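Local coordinates for protein isoflavone reductase (Medicago sativa, PDB 2GAS) that reduces achiral isoflavones to chiral isoflavanones with NADPH, a late step in making the alfalfa phytoalexin medicarpin, at residues A[227-230]-A[231-234]; A[46-49]-A[50-54]; A[95-98]-A[99-103]; A[124-127]-A[128-132]. All blocks are in the same frame, centred on the assembly; numbering follows the deposited sequence.

Contact 1: residues A[227-230]-A[231-234]; sequences IALW and EKKI
Ile234 lays its methyl CG2 over one face of the Trp230 indole. This is an i to i+4 CH-pi contact in the last turn of helix 223-234, in the NmrA-type reductase chain. CG2 sits 3.8 Å from the centroid of the six-membered Trp230 ring and 19° off its normal. CG2 is offset toward the rim, 3.6 Å from Trp230 CZ2. Trp230 holds CG anti to the backbone N (chi1 177°), which swings the indole along the helix toward Ile234. The ring is also fixed from outside, because Trp230 NE1 bonds to the carbonyl of Pro172. Lys233 crosses the indole at about a right angle and brings CD to 4.1 Å from Trp230 CE3. Its amine goes on to Asp300 of helix 299-303 and to Asn304. Glu231 runs extended past Ile227, with OE1 3.9 Å from the methyl CG2 of Ile227. The same OE1 takes a salt bridge from Lys240 and the N-H of Leu238. The backbone continues the alpha-helical pattern to its end. Ile234 N bonds to Trp230 O at 3.1 Å, with an N-H...O angle of 154°.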
ATOM      1  N   ILE A 227      19.698  -9.212   2.320  1.00 17.01           N
ATOM      2  CA  ILE A 227      20.377 -10.084   3.274  1.00 17.10           C
ATOM      3  C   ILE A 227      21.796  -9.595   3.576  1.00 18.42           C
ATOM      4  O   ILE A 227      22.227  -9.597   4.729  1.00 16.96           O
ATOM      5  CB  ILE A 227      20.412 -11.539   2.744  1.00 16.37           C
ATOM      6  CG1 ILE A 227      18.991 -12.109   2.723  1.00 19.07           C
ATOM      7  CG2 ILE A 227      21.322 -12.402   3.613  1.00 16.82           C
ATOM      8  CD1 ILE A 227      18.876 -13.456   2.041  1.00 21.46           C
ATOM      9  N   ALA A 228      22.524  -9.169   2.547  1.00 18.52           N
ATOM     10  CA  ALA A 228      23.885  -8.671   2.748  1.00 19.51           C
ATOM     11  C   ALA A 228      23.860  -7.401   3.603  1.00 20.81           C
ATOM     12  O   ALA A 228      24.738  -7.187   4.441  1.00 20.86           O
ATOM     13  CB  ALA A 228      24.546  -8.395   1.399  1.00 19.99           C
ATOM     14  N   LEU A 229      22.853  -6.558   3.393  1.00 19.89           N
ATOM     15  CA  LEU A 229      22.710  -5.325   4.163  1.00 20.14           C
ATOM     16  C   LEU A 229      22.498  -5.649   5.647  1.00 19.74           C
ATOM     17  O   LEU A 229      23.129  -5.061   6.528  1.00 19.55           O
ATOM     18  CB  LEU A 229      21.520  -4.515   3.635  1.00 21.36           C
ATOM     19  CG  LEU A 229      21.159  -3.240   4.400  1.00 26.33           C
ATOM     20  CD1 LEU A 229      22.369  -2.314   4.438  1.00 28.20           C
ATOM     21  CD2 LEU A 229      19.974  -2.548   3.731  1.00 27.74           C
ATOM     22  N   TRP A 230      21.602  -6.596   5.918  1.00 17.91           N
ATOM     23  CA  TRP A 230      21.301  -7.002   7.285  1.00 17.35           C
ATOM     24  C   TRP A 230      22.521  -7.646   7.946  1.00 17.25           C
ATOM     25  O   TRP A 230      22.816  -7.382   9.107  1.00 17.43           O
ATOM     26  CB  TRP A 230      20.113  -7.975   7.282  1.00 17.57           C
ATOM     27  CG  TRP A 230      19.747  -8.532   8.630  1.00 16.54           C
ATOM     28  CD1 TRP A 230      19.704  -9.851   8.983  1.00 18.90           C
ATOM     29  CD2 TRP A 230      19.336  -7.794   9.790  1.00 17.88           C
ATOM     30  NE1 TRP A 230      19.288  -9.984  10.286  1.00 19.73           N
ATOM     31  CE2 TRP A 230      19.055  -8.738  10.807  1.00 18.90           C
ATOM     32  CE3 TRP A 230      19.174  -6.429  10.070  1.00 16.87           C
ATOM     33  CZ2 TRP A 230      18.622  -8.357  12.085  1.00 18.60           C
ATOM     34  CZ3 TRP A 230      18.744  -6.051  11.341  1.00 17.42           C
ATOM     35  CH2 TRP A 230      18.474  -7.014  12.331  1.00 18.21           C
ATOM     36  N   GLU A 231      23.226  -8.495   7.204  1.00 18.31           N
ATOM     37  CA  GLU A 231      24.417  -9.150   7.737  1.00 20.16           C
ATOM     38  C   GLU A 231      25.444  -8.131   8.195  1.00 20.08           C
ATOM     39  O   GLU A 231      26.096  -8.309   9.228  1.00 22.05           O
ATOM     40  CB  GLU A 231      25.033 -10.053   6.677  1.00 19.16           C
ATOM     41  CG  GLU A 231      24.309 -11.370   6.538  1.00 18.79           C
ATOM     42  CD  GLU A 231      24.852 -12.200   5.409  1.00 17.98           C
ATOM     43  OE1 GLU A 231      24.639 -13.428   5.435  1.00 22.21           O
ATOM     44  OE2 GLU A 231      25.477 -11.616   4.495  1.00 22.98           O
ATOM     45  N   LYS A 232      25.590  -7.060   7.428  1.00 21.21           N
ATOM     46  CA  LYS A 232      26.541  -6.014   7.777  1.00 23.11           C
ATOM     47  C   LYS A 232      26.118  -5.357   9.088  1.00 22.30           C
ATOM     48  O   LYS A 232      26.954  -5.007   9.924  1.00 24.56           O
ATOM     49  CB  LYS A 232      26.598  -4.957   6.673  1.00 26.60           C
ATOM     50  CG  LYS A 232      27.537  -3.801   6.986  1.00 30.90           C
ATOM     51  CD  LYS A 232      27.355  -2.644   6.010  1.00 36.00           C
ATOM     52  CE  LYS A 232      25.922  -2.119   6.043  1.00 38.49           C
ATOM     53  NZ  LYS A 232      25.742  -0.862   5.263  1.00 39.33           N
ATOM     54  N   LYS A 233      24.812  -5.210   9.273  1.00 20.76           N
ATOM     55  CA  LYS A 233      24.284  -4.581  10.479  1.00 21.03           C
ATOM     56  C   LYS A 233      24.476  -5.371  11.766  1.00 20.14           C
ATOM     57  O   LYS A 233      24.792  -4.790  12.803  1.00 21.82           O
ATOM     58  CB  LYS A 233      22.800  -4.265  10.296  1.00 23.67           C
ATOM     59  CG  LYS A 233      22.553  -3.163   9.296  1.00 26.84           C
ATOM     60  CD  LYS A 233      21.082  -2.854   9.187  1.00 29.56           C
ATOM     61  CE  LYS A 233      20.876  -1.584   8.401  1.00 33.69           C
ATOM     62  NZ  LYS A 233      21.575  -0.436   9.056  1.00 35.16           N
ATOM     63  N   ILE A 234      24.285  -6.685  11.718  1.00 19.57           N
ATOM     64  CA  ILE A 234      24.448  -7.482  12.924  1.00 19.61           C
ATOM     65  C   ILE A 234      25.820  -8.128  13.044  1.00 20.31           C
ATOM     66  O   ILE A 234      26.105  -8.832  14.016  1.00 20.63           O
ATOM     67  CB  ILE A 234      23.356  -8.561  13.041  1.00 20.49           C
ATOM     68  CG1 ILE A 234      23.374  -9.483  11.821  1.00 19.88           C
ATOM     69  CG2 ILE A 234      21.997  -7.886  13.178  1.00 19.62           C
ATOM     70  CD1 ILE A 234      22.545 -10.746  12.018  1.00 22.30           C
TER

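Contact 2: residues A[46-49]-A[50-54]; sequences EELI and DNYQS
Leu48 and Tyr52 run alongside each other in the same direction, one helical turn apart. Leu48 CG comes 3.7 Å from Tyr52 CZ and 3.3 Å from Tyr52 OH. The Leu48 carbonyl oxygen sits 3.0 Å above one face of the Tyr52 ring, toward its rim. That oxygen also accepts Tyr52 N at 2.8 Å, a fairly straight bond. Tyr52 has CG anti to its own carbonyl carbon (chi1 -64°), which turns the ring back over the preceding turn. Ile49 adds a looser touch, CD1 to Tyr52 CD1 at 4.2 Å. On the outer face Glu46 and Asp50 bring their carboxylates together, OE2 to OD2 2.9 Å, with planes 75° apart. One of the two may therefore carry a proton. The helix, 42-54, is the crossover of a beta-alpha-beta unit between strands 29-33 and 58-61 of the Rossmann-type domain. Its inner face meets helix 15-25, where the rings of Tyr52 and Trp20 stand nearly perpendicular. The Tyr52 hydroxyl bonds to the carbonyl of Pro10, in the loop inferred to bind NADP(+). With an alanine here, the Pro10 carbonyl would probably lose this partner and a gap would open beside Leu48 and Trp20. Thr11 of that loop also touches Leu48.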
ATOM      1  N   GLU A  46      -9.672   4.669  19.609  1.00 23.08           N
ATOM      2  CA  GLU A  46      -9.756   5.815  20.502  1.00 25.05           C
ATOM      3  C   GLU A  46      -8.509   6.697  20.422  1.00 23.06           C
ATOM      4  O   GLU A  46      -8.607   7.916  20.268  1.00 23.46           O
ATOM      5  CB  GLU A  46      -9.959   5.316  21.934  1.00 29.44           C
ATOM      6  CG  GLU A  46     -11.047   6.032  22.706  1.00 38.88           C
ATOM      7  CD  GLU A  46     -10.590   7.364  23.254  1.00 42.62           C
ATOM      8  OE1 GLU A  46      -9.635   7.374  24.060  1.00 47.34           O
ATOM      9  OE2 GLU A  46     -11.185   8.398  22.884  1.00 47.18           O
ATOM     10  N   GLU A  47      -7.336   6.084  20.524  1.00 21.10           N
ATOM     11  CA  GLU A  47      -6.090   6.839  20.467  1.00 21.57           C
ATOM     12  C   GLU A  47      -5.906   7.573  19.144  1.00 20.29           C
ATOM     13  O   GLU A  47      -5.499   8.731  19.116  1.00 19.43           O
ATOM     14  CB  GLU A  47      -4.895   5.917  20.708  1.00 25.60           C
ATOM     15  CG  GLU A  47      -4.736   5.488  22.153  1.00 33.80           C
ATOM     16  CD  GLU A  47      -3.537   4.589  22.356  1.00 37.67           C
ATOM     17  OE1 GLU A  47      -2.439   4.944  21.871  1.00 40.54           O
ATOM     18  OE2 GLU A  47      -3.690   3.534  23.007  1.00 41.85           O
ATOM     19  N   LEU A  48      -6.201   6.894  18.044  1.00 18.62           N
ATOM     20  CA  LEU A  48      -6.046   7.501  16.732  1.00 18.63           C
ATOM     21  C   LEU A  48      -7.044   8.637  16.513  1.00 20.43           C
ATOM     22  O   LEU A  48      -6.668   9.729  16.088  1.00 20.60           O
ATOM     23  CB  LEU A  48      -6.207   6.428  15.650  1.00 20.45           C
ATOM     24  CG  LEU A  48      -5.012   5.987  14.795  1.00 25.49           C
ATOM     25  CD1 LEU A  48      -3.686   6.262  15.477  1.00 23.25           C
ATOM     26  CD2 LEU A  48      -5.173   4.509  14.479  1.00 20.30           C
ATOM     27  N   ILE A  49      -8.315   8.390  16.810  1.00 19.93           N
ATOM     28  CA  ILE A  49      -9.331   9.420  16.626  1.00 22.13           C
ATOM     29  C   ILE A  49      -9.051  10.662  17.474  1.00 21.90           C
ATOM     30  O   ILE A  49      -9.216  11.791  17.003  1.00 21.97           O
ATOM     31  CB  ILE A  49     -10.737   8.881  16.957  1.00 24.88           C
ATOM     32  CG1 ILE A  49     -11.081   7.721  16.017  1.00 26.40           C
ATOM     33  CG2 ILE A  49     -11.768   9.996  16.828  1.00 25.19           C
ATOM     34  CD1 ILE A  49     -11.105   8.094  14.553  1.00 28.34           C
ATOM     35  N   ASP A  50      -8.632  10.460  18.720  1.00 22.04           N
ATOM     36  CA  ASP A  50      -8.323  11.586  19.596  1.00 22.14           C
ATOM     37  C   ASP A  50      -7.170  12.382  19.000  1.00 21.09           C
ATOM     38  O   ASP A  50      -7.194  13.615  18.983  1.00 20.54           O
ATOM     39  CB  ASP A  50      -7.918  11.106  20.988  1.00 23.99           C
ATOM     40  CG  ASP A  50      -9.103  10.680  21.834  1.00 28.51           C
ATOM     41  OD1 ASP A  50     -10.260  10.942  21.434  1.00 30.26           O
ATOM     42  OD2 ASP A  50      -8.865  10.096  22.914  1.00 29.94           O
ATOM     43  N   ASN A  51      -6.156  11.667  18.520  1.00 19.01           N
ATOM     44  CA  ASN A  51      -5.001  12.313  17.922  1.00 18.15           C
ATOM     45  C   ASN A  51      -5.415  13.117  16.697  1.00 18.14           C
ATOM     46  O   ASN A  51      -5.015  14.272  16.537  1.00 18.85           O
ATOM     47  CB  ASN A  51      -3.943  11.270  17.539  1.00 17.81           C
ATOM     48  CG  ASN A  51      -2.760  11.886  16.821  1.00 21.07           C
ATOM     49  OD1 ASN A  51      -2.769  12.036  15.603  1.00 19.57           O
ATOM     50  ND2 ASN A  51      -1.739  12.268  17.581  1.00 27.40           N
ATOM     51  N   TYR A  52      -6.224  12.510  15.836  1.00 18.44           N
ATOM     52  CA  TYR A  52      -6.692  13.184  14.634  1.00 17.95           C
ATOM     53  C   TYR A  52      -7.420  14.480  14.979  1.00 18.77           C
ATOM     54  O   TYR A  52      -7.148  15.527  14.396  1.00 17.72           O
ATOM     55  CB  TYR A  52      -7.638  12.272  13.845  1.00 19.25           C
ATOM     56  CG  TYR A  52      -7.000  11.011  13.295  1.00 18.30           C
ATOM     57  CD1 TYR A  52      -7.792  10.010  12.734  1.00 19.44           C
ATOM     58  CD2 TYR A  52      -5.618  10.809  13.340  1.00 18.48           C
ATOM     59  CE1 TYR A  52      -7.231   8.836  12.238  1.00 17.43           C
ATOM     60  CE2 TYR A  52      -5.043   9.631  12.844  1.00 17.14           C
ATOM     61  CZ  TYR A  52      -5.863   8.648  12.299  1.00 16.83           C
ATOM     62  OH  TYR A  52      -5.318   7.460  11.850  1.00 16.63           O
ATOM     63  N   GLN A  53      -8.342  14.412  15.932  1.00 19.09           N
ATOM     64  CA  GLN A  53      -9.082  15.607  16.314  1.00 21.33           C
ATOM     65  C   GLN A  53      -8.179  16.691  16.897  1.00 21.48           C
ATOM     66  O   GLN A  53      -8.411  17.882  16.668  1.00 22.29           O
ATOM     67  CB  GLN A  53     -10.197  15.247  17.301  1.00 23.28           C
ATOM     68  CG  GLN A  53     -11.301  14.416  16.660  1.00 28.49           C
ATOM     69  CD  GLN A  53     -12.554  14.339  17.509  1.00 28.97           C
ATOM     70  OE1 GLN A  53     -12.530  13.839  18.629  1.00 33.28           O
ATOM     71  NE2 GLN A  53     -13.659  14.841  16.973  1.00 33.50           N
ATOM     72  N   SER A  54      -7.149  16.290  17.636  1.00 21.69           N
ATOM     73  CA  SER A  54      -6.232  17.263  18.223  1.00 21.98           C
ATOM     74  C   SER A  54      -5.419  17.964  17.135  1.00 23.34           C
ATOM     75  O   SER A  54      -4.874  19.046  17.361  1.00 23.73           O
ATOM     76  CB  SER A  54      -5.282  16.587  19.220  1.00 23.54           C
ATOM     77  OG  SER A  54      -4.312  15.787  18.563  1.00 23.16           O
TER

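Contact 3: residues A[95-98]-A[99-103]; sequences IIKA and IKEAG
Lys100 N gives a fairly straight bond to Ile96 O at 2.9 Å, within helix 92-102. This helix is the crossover of a beta-alpha-beta unit between strands 79-82 and 107-109 of the Rossmann-type sheet. On its exposed face a water bridges two opposite charges four residues apart. It accepts from Lys97 NZ at 3.2 Å and donates to Glu101 OE1 at 2.6 Å, though the modelled place of OE1 is uncertain and this last length is doubtful. The direct gap from Lys97 NZ to Glu101 OE1 is 4.3 Å, too long for a salt bridge. Both side chains start with CG anti to the backbone N (chi1 -179° for Lys97, -172° for Glu101) and rise from the same exposed face. The buried side is apolar. Ile95 CG2 meets Ile99 CG1 at 4.2 Å, and both residues pack on helix 67-74. Ile96 turns to Phe108 on the sheet and to Ile140 of helix 126-143. Lys100 bends at its second and third torsions, and its amine reaches the carbonyl of Glu143 at the end of that helix. Gly103 leaves the helix with a positive phi of 73°. Its N still bonds to Ile99 O at 2.9 Å.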
ATOM      1  N   ILE A  95     -18.594   2.659  -3.190  1.00 19.18           N
ATOM      2  CA  ILE A  95     -17.937   3.955  -3.088  1.00 19.97           C
ATOM      3  C   ILE A  95     -18.016   4.717  -4.411  1.00 18.60           C
ATOM      4  O   ILE A  95     -18.268   5.922  -4.427  1.00 18.88           O
ATOM      5  CB  ILE A  95     -16.453   3.802  -2.691  1.00 22.02           C
ATOM      6  CG1 ILE A  95     -16.346   3.164  -1.302  1.00 24.74           C
ATOM      7  CG2 ILE A  95     -15.773   5.163  -2.713  1.00 20.46           C
ATOM      8  CD1 ILE A  95     -16.925   4.008  -0.198  1.00 31.23           C
ATOM      9  N   ILE A  96     -17.798   4.010  -5.516  1.00 18.72           N
ATOM     10  CA  ILE A  96     -17.850   4.617  -6.840  1.00 18.59           C
ATOM     11  C   ILE A  96     -19.266   5.118  -7.135  1.00 19.62           C
ATOM     12  O   ILE A  96     -19.446   6.184  -7.727  1.00 18.96           O
ATOM     13  CB  ILE A  96     -17.401   3.607  -7.930  1.00 18.92           C
ATOM     14  CG1 ILE A  96     -15.911   3.300  -7.762  1.00 21.32           C
ATOM     15  CG2 ILE A  96     -17.652   4.177  -9.321  1.00 20.07           C
ATOM     16  CD1 ILE A  96     -15.028   4.517  -7.905  1.00 28.23           C
ATOM     17  N   LYS A  97     -20.264   4.348  -6.717  1.00 20.34           N
ATOM     18  CA  LYS A  97     -21.653   4.748  -6.930  1.00 21.54           C
ATOM     19  C   LYS A  97     -21.893   6.072  -6.210  1.00 21.66           C
ATOM     20  O   LYS A  97     -22.500   6.990  -6.767  1.00 22.36           O
ATOM     21  CB  LYS A  97     -22.612   3.683  -6.391  1.00 22.67           C
ATOM     22  CG  LYS A  97     -24.086   4.018  -6.592  1.00 26.55           C
ATOM     23  CD  LYS A  97     -24.979   2.926  -6.020  1.00 29.48           C
ATOM     24  CE  LYS A  97     -26.455   3.230  -6.259  1.00 33.29           C
ATOM     25  NZ  LYS A  97     -26.885   4.519  -5.652  1.00 35.81           N
ATOM     26  N   ALA A  98     -21.406   6.174  -4.975  1.00 19.75           N
ATOM     27  CA  ALA A  98     -21.576   7.396  -4.198  1.00 19.90           C
ATOM     28  C   ALA A  98     -20.814   8.565  -4.823  1.00 19.37           C
ATOM     29  O   ALA A  98     -21.296   9.695  -4.828  1.00 19.47           O
ATOM     30  CB  ALA A  98     -21.119   7.176  -2.748  1.00 18.40           C
ATOM     31  N   ILE A  99     -19.619   8.292  -5.344  1.00 19.36           N
ATOM     32  CA  ILE A  99     -18.803   9.322  -5.988  1.00 20.32           C
ATOM     33  C   ILE A  99     -19.532   9.892  -7.207  1.00 20.79           C
ATOM     34  O   ILE A  99     -19.585  11.108  -7.407  1.00 20.28           O
ATOM     35  CB  ILE A  99     -17.440   8.740  -6.450  1.00 20.45           C
ATOM     36  CG1 ILE A  99     -16.574   8.434  -5.232  1.00 22.28           C
ATOM     37  CG2 ILE A  99     -16.737   9.707  -7.397  1.00 20.11           C
ATOM     38  CD1 ILE A  99     -16.205   9.645  -4.426  1.00 25.86           C
ATOM     39  N   LYS A 100     -20.096   9.003  -8.017  1.00 20.76           N
ATOM     40  CA  LYS A 100     -20.822   9.412  -9.214  1.00 23.62           C
ATOM     41  C   LYS A 100     -22.013  10.301  -8.869  1.00 23.28           C
ATOM     42  O   LYS A 100     -22.278  11.287  -9.555  1.00 23.82           O
ATOM     43  CB  LYS A 100     -21.307   8.181  -9.984  1.00 26.46           C
ATOM     44  CG  LYS A 100     -20.189   7.304 -10.537  1.00 29.51           C
ATOM     45  CD  LYS A 100     -19.401   8.011 -11.635  1.00 33.58           C
ATOM     46  CE  LYS A 100     -20.271   8.264 -12.861  1.00 35.21           C
ATOM     47  NZ  LYS A 100     -19.528   8.965 -13.941  1.00 39.28           N
ATOM     48  N   GLU A 101     -22.731   9.951  -7.806  1.00 22.67           N
ATOM     49  CA  GLU A 101     -23.883  10.742  -7.399  1.00 23.41           C
ATOM     50  C   GLU A 101     -23.452  12.111  -6.879  1.00 24.04           C
ATOM     51  O   GLU A 101     -24.087  13.116  -7.177  1.00 25.57           O
ATOM     52  CB  GLU A 101     -24.690  10.017  -6.320  1.00 25.58           C
ATOM     53  CG  GLU A 101     -26.002  10.718  -5.995  1.00 27.31           C
ATOM     54  CD  GLU A 101     -26.835   9.970  -4.975  1.00 29.58           C
ATOM     55  OE1 GLU A 101     -27.016   8.747  -5.142  1.00 29.62           O
ATOM     56  OE2 GLU A 101     -27.316  10.607  -4.014  1.00 31.98           O
ATOM     57  N   ALA A 102     -22.374  12.147  -6.100  1.00 22.87           N
ATOM     58  CA  ALA A 102     -21.870  13.407  -5.556  1.00 22.85           C
ATOM     59  C   ALA A 102     -21.484  14.337  -6.705  1.00 23.21           C
ATOM     60  O   ALA A 102     -21.836  15.522  -6.712  1.00 24.66           O
ATOM     61  CB  ALA A 102     -20.663  13.142  -4.656  1.00 22.21           C
ATOM     62  N   GLY A 103     -20.745  13.782  -7.664  1.00 23.01           N
ATOM     63  CA  GLY A 103     -20.325  14.519  -8.846  1.00 23.06           C
ATOM     64  C   GLY A 103     -19.237  15.568  -8.724  1.00 23.91           C
ATOM     65  O   GLY A 103     -18.807  16.122  -9.730  1.00 24.94           O
TER
HETATM   66  O   HOH W   1     -26.850   7.287  -7.237  1.00 49.37           O

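Contact 4: residues A[124-127]-A[128-132]; sequences EPVR and QVFEE
Val126 presses its methyl CG2 over one face of the Phe130 ring, 3.5 Å from Phe130 CZ. CG1 is more distant, 4.1 Å from Phe130 CE1. Phe130 holds CG anti to its carbonyl carbon (chi1 -67°), which leans the ring back toward Val126. The Val126 carbonyl oxygen takes the N-H of Phe130 at 3.2 Å and a weak, bent bond from Val129 N. This packed side is buried. Val126 also touches Tyr261 and Ala264 of helix 259-271, and the Phe130 ring meets His120 edge to face. A serine in place of Phe130 would probably leave Val126 CG2 without its aromatic cover and His120 without its ring partner. The segments run from a short loop into helix 126-143, which carries Lys133, the inferred proton acceptor, and Arg137, which by similarity binds NADP(+). The peptide bond before Pro125 in that loop is cis. The solvent side is polar and looser. There the Glu124 side chain bends at its second torsion and reaches a backbone N-H: OE2 accepts Gln128 N at 3.1 Å. The donor meets the syn side of OE2, 33° out of the carboxylate plane. Glu124 and Gln128 lie alongside each other, with carboxylate and amide planes 16° apart. One water donates to both, to Glu124 OE1 at 2.6 Å and to Gln128 OE1 at 3.0 Å. The Arg127 chain, extended from CG to NE, touches His120, and its NH1 bonds to the Ala122 carbonyl.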
ATOM      1  N   GLU A 124      -2.250 -18.386  -8.195  1.00 22.63           N
ATOM      2  CA  GLU A 124      -3.271 -18.424  -7.158  1.00 23.62           C
ATOM      3  C   GLU A 124      -2.626 -18.842  -5.839  1.00 23.91           C
ATOM      4  O   GLU A 124      -1.585 -19.504  -5.829  1.00 25.50           O
ATOM      5  CB  GLU A 124      -4.383 -19.408  -7.541  1.00 24.58           C
ATOM      6  CG  GLU A 124      -5.132 -19.034  -8.809  1.00 27.23           C
ATOM      7  CD  GLU A 124      -5.929 -17.742  -8.678  1.00 30.11           C
ATOM      8  OE1 GLU A 124      -6.523 -17.313  -9.692  1.00 31.07           O
ATOM      9  OE2 GLU A 124      -5.970 -17.157  -7.574  1.00 29.27           O
ATOM     10  N   PRO A 125      -3.248 -18.486  -4.707  1.00 24.14           N
ATOM     11  CA  PRO A 125      -4.499 -17.731  -4.590  1.00 24.03           C
ATOM     12  C   PRO A 125      -4.361 -16.205  -4.623  1.00 24.36           C
ATOM     13  O   PRO A 125      -5.362 -15.492  -4.556  1.00 25.56           O
ATOM     14  CB  PRO A 125      -5.052 -18.217  -3.259  1.00 24.52           C
ATOM     15  CG  PRO A 125      -3.807 -18.324  -2.434  1.00 25.06           C
ATOM     16  CD  PRO A 125      -2.815 -18.981  -3.385  1.00 23.69           C
ATOM     17  N   VAL A 126      -3.139 -15.692  -4.732  1.00 23.35           N
ATOM     18  CA  VAL A 126      -2.978 -14.241  -4.738  1.00 21.49           C
ATOM     19  C   VAL A 126      -3.410 -13.614  -6.062  1.00 22.07           C
ATOM     20  O   VAL A 126      -3.884 -12.476  -6.094  1.00 20.43           O
ATOM     21  CB  VAL A 126      -1.511 -13.822  -4.399  1.00 24.20           C
ATOM     22  CG1 VAL A 126      -0.604 -13.987  -5.606  1.00 23.00           C
ATOM     23  CG2 VAL A 126      -1.491 -12.388  -3.896  1.00 22.98           C
ATOM     24  N   ARG A 127      -3.273 -14.367  -7.148  1.00 21.86           N
ATOM     25  CA  ARG A 127      -3.643 -13.877  -8.468  1.00 23.17           C
ATOM     26  C   ARG A 127      -5.061 -13.319  -8.502  1.00 23.18           C
ATOM     27  O   ARG A 127      -5.295 -12.246  -9.062  1.00 22.56           O
ATOM     28  CB  ARG A 127      -3.517 -14.996  -9.505  1.00 25.60           C
ATOM     29  CG  ARG A 127      -3.780 -14.549 -10.935  1.00 28.94           C
ATOM     30  CD  ARG A 127      -3.723 -15.722 -11.900  1.00 32.72           C
ATOM     31  NE  ARG A 127      -3.769 -15.296 -13.300  1.00 36.70           N
ATOM     32  CZ  ARG A 127      -2.776 -14.675 -13.933  1.00 39.03           C
ATOM     33  NH1 ARG A 127      -1.642 -14.396 -13.299  1.00 38.78           N
ATOM     34  NH2 ARG A 127      -2.914 -14.336 -15.209  1.00 41.18           N
ATOM     35  N   GLN A 128      -6.007 -14.034  -7.899  1.00 22.65           N
ATOM     36  CA  GLN A 128      -7.389 -13.571  -7.908  1.00 23.43           C
ATOM     37  C   GLN A 128      -7.591 -12.244  -7.184  1.00 22.75           C
ATOM     38  O   GLN A 128      -8.436 -11.439  -7.588  1.00 22.27           O
ATOM     39  CB  GLN A 128      -8.326 -14.621  -7.309  1.00 26.04           C
ATOM     40  CG  GLN A 128      -9.792 -14.184  -7.354  1.00 33.51           C
ATOM     41  CD  GLN A 128     -10.208 -13.693  -8.738  1.00 37.33           C
ATOM     42  OE1 GLN A 128     -10.148 -14.442  -9.715  1.00 41.35           O
ATOM     43  NE2 GLN A 128     -10.627 -12.428  -8.826  1.00 36.59           N
ATOM     44  N   VAL A 129      -6.829 -12.007  -6.119  1.00 22.05           N
ATOM     45  CA  VAL A 129      -6.954 -10.748  -5.387  1.00 22.70           C
ATOM     46  C   VAL A 129      -6.464  -9.591  -6.251  1.00 20.80           C
ATOM     47  O   VAL A 129      -7.071  -8.518  -6.272  1.00 21.07           O
ATOM     48  CB  VAL A 129      -6.141 -10.762  -4.081  1.00 22.95           C
ATOM     49  CG1 VAL A 129      -6.272  -9.416  -3.372  1.00 24.27           C
ATOM     50  CG2 VAL A 129      -6.633 -11.879  -3.180  1.00 25.58           C
ATOM     51  N   PHE A 130      -5.361  -9.809  -6.961  1.00 20.67           N
ATOM     52  CA  PHE A 130      -4.811  -8.783  -7.836  1.00 19.23           C
ATOM     53  C   PHE A 130      -5.819  -8.492  -8.943  1.00 19.39           C
ATOM     54  O   PHE A 130      -6.048  -7.337  -9.297  1.00 18.42           O
ATOM     55  CB  PHE A 130      -3.490  -9.252  -8.458  1.00 17.73           C
ATOM     56  CG  PHE A 130      -2.362  -9.407  -7.469  1.00 18.90           C
ATOM     57  CD1 PHE A 130      -1.170 -10.008  -7.858  1.00 20.01           C
ATOM     58  CD2 PHE A 130      -2.481  -8.943  -6.163  1.00 20.09           C
ATOM     59  CE1 PHE A 130      -0.108 -10.143  -6.958  1.00 22.00           C
ATOM     60  CE2 PHE A 130      -1.425  -9.074  -5.257  1.00 19.35           C
ATOM     61  CZ  PHE A 130      -0.240  -9.674  -5.658  1.00 20.85           C
ATOM     62  N   GLU A 131      -6.422  -9.545  -9.492  1.00 20.17           N
ATOM     63  CA  GLU A 131      -7.405  -9.369 -10.554  1.00 20.65           C
ATOM     64  C   GLU A 131      -8.649  -8.640 -10.068  1.00 20.69           C
ATOM     65  O   GLU A 131      -9.283  -7.913 -10.838  1.00 20.40           O
ATOM     66  CB  GLU A 131      -7.790 -10.720 -11.164  1.00 23.11           C
ATOM     67  CG  GLU A 131      -6.723 -11.288 -12.094  1.00 26.39           C
ATOM     68  CD  GLU A 131      -6.240 -10.272 -13.129  1.00 30.88           C
ATOM     69  OE1 GLU A 131      -7.084  -9.644 -13.804  1.00 33.98           O
ATOM     70  OE2 GLU A 131      -5.012 -10.100 -13.276  1.00 33.72           O
ATOM     71  N   GLU A 132      -9.002  -8.835  -8.802  1.00 19.72           N
ATOM     72  CA  GLU A 132     -10.164  -8.158  -8.242  1.00 22.16           C
ATOM     73  C   GLU A 132      -9.884  -6.655  -8.209  1.00 20.62           C
ATOM     74  O   GLU A 132     -10.766  -5.842  -8.485  1.00 20.63           O
ATOM     75  CB  GLU A 132     -10.461  -8.682  -6.835  1.00 24.08           C
ATOM     76  CG  GLU A 132     -11.543  -7.911  -6.099  1.00 30.33           C
ATOM     77  CD  GLU A 132     -12.031  -8.634  -4.856  1.00 33.35           C
ATOM     78  OE1 GLU A 132     -11.193  -9.210  -4.129  1.00 36.04           O
ATOM     79  OE2 GLU A 132     -13.253  -8.614  -4.602  1.00 35.43           O
TER
HETATM   80  O   HOH W   2      -7.411 -15.078 -10.658  1.00 43.15           O

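In the fold
All four contacts are local, within one helix or at its end, each with a buried and a more open face. Contacts 2 and 3 lie on crossover helices of the parallel sheet, their centres about 28 Å apart. Contact 2 backs onto the inferred NADP(+) loop, while contact 3 rests on strand 107-109 and helices 67-74 and 126-143. Contact 4 leads into helix 126-143, whose far end contact 3 touches. Contact 1 lies away from the annotated sites, about 49 Å from contact 3 between centres and across the chain's centre. Aromatic rings mark contacts 1, 2 and 4; contact 3 is aliphatic. On the polar sides, water joins side chains in contacts 3 and 4, whereas two acidic groups meet in contact 2.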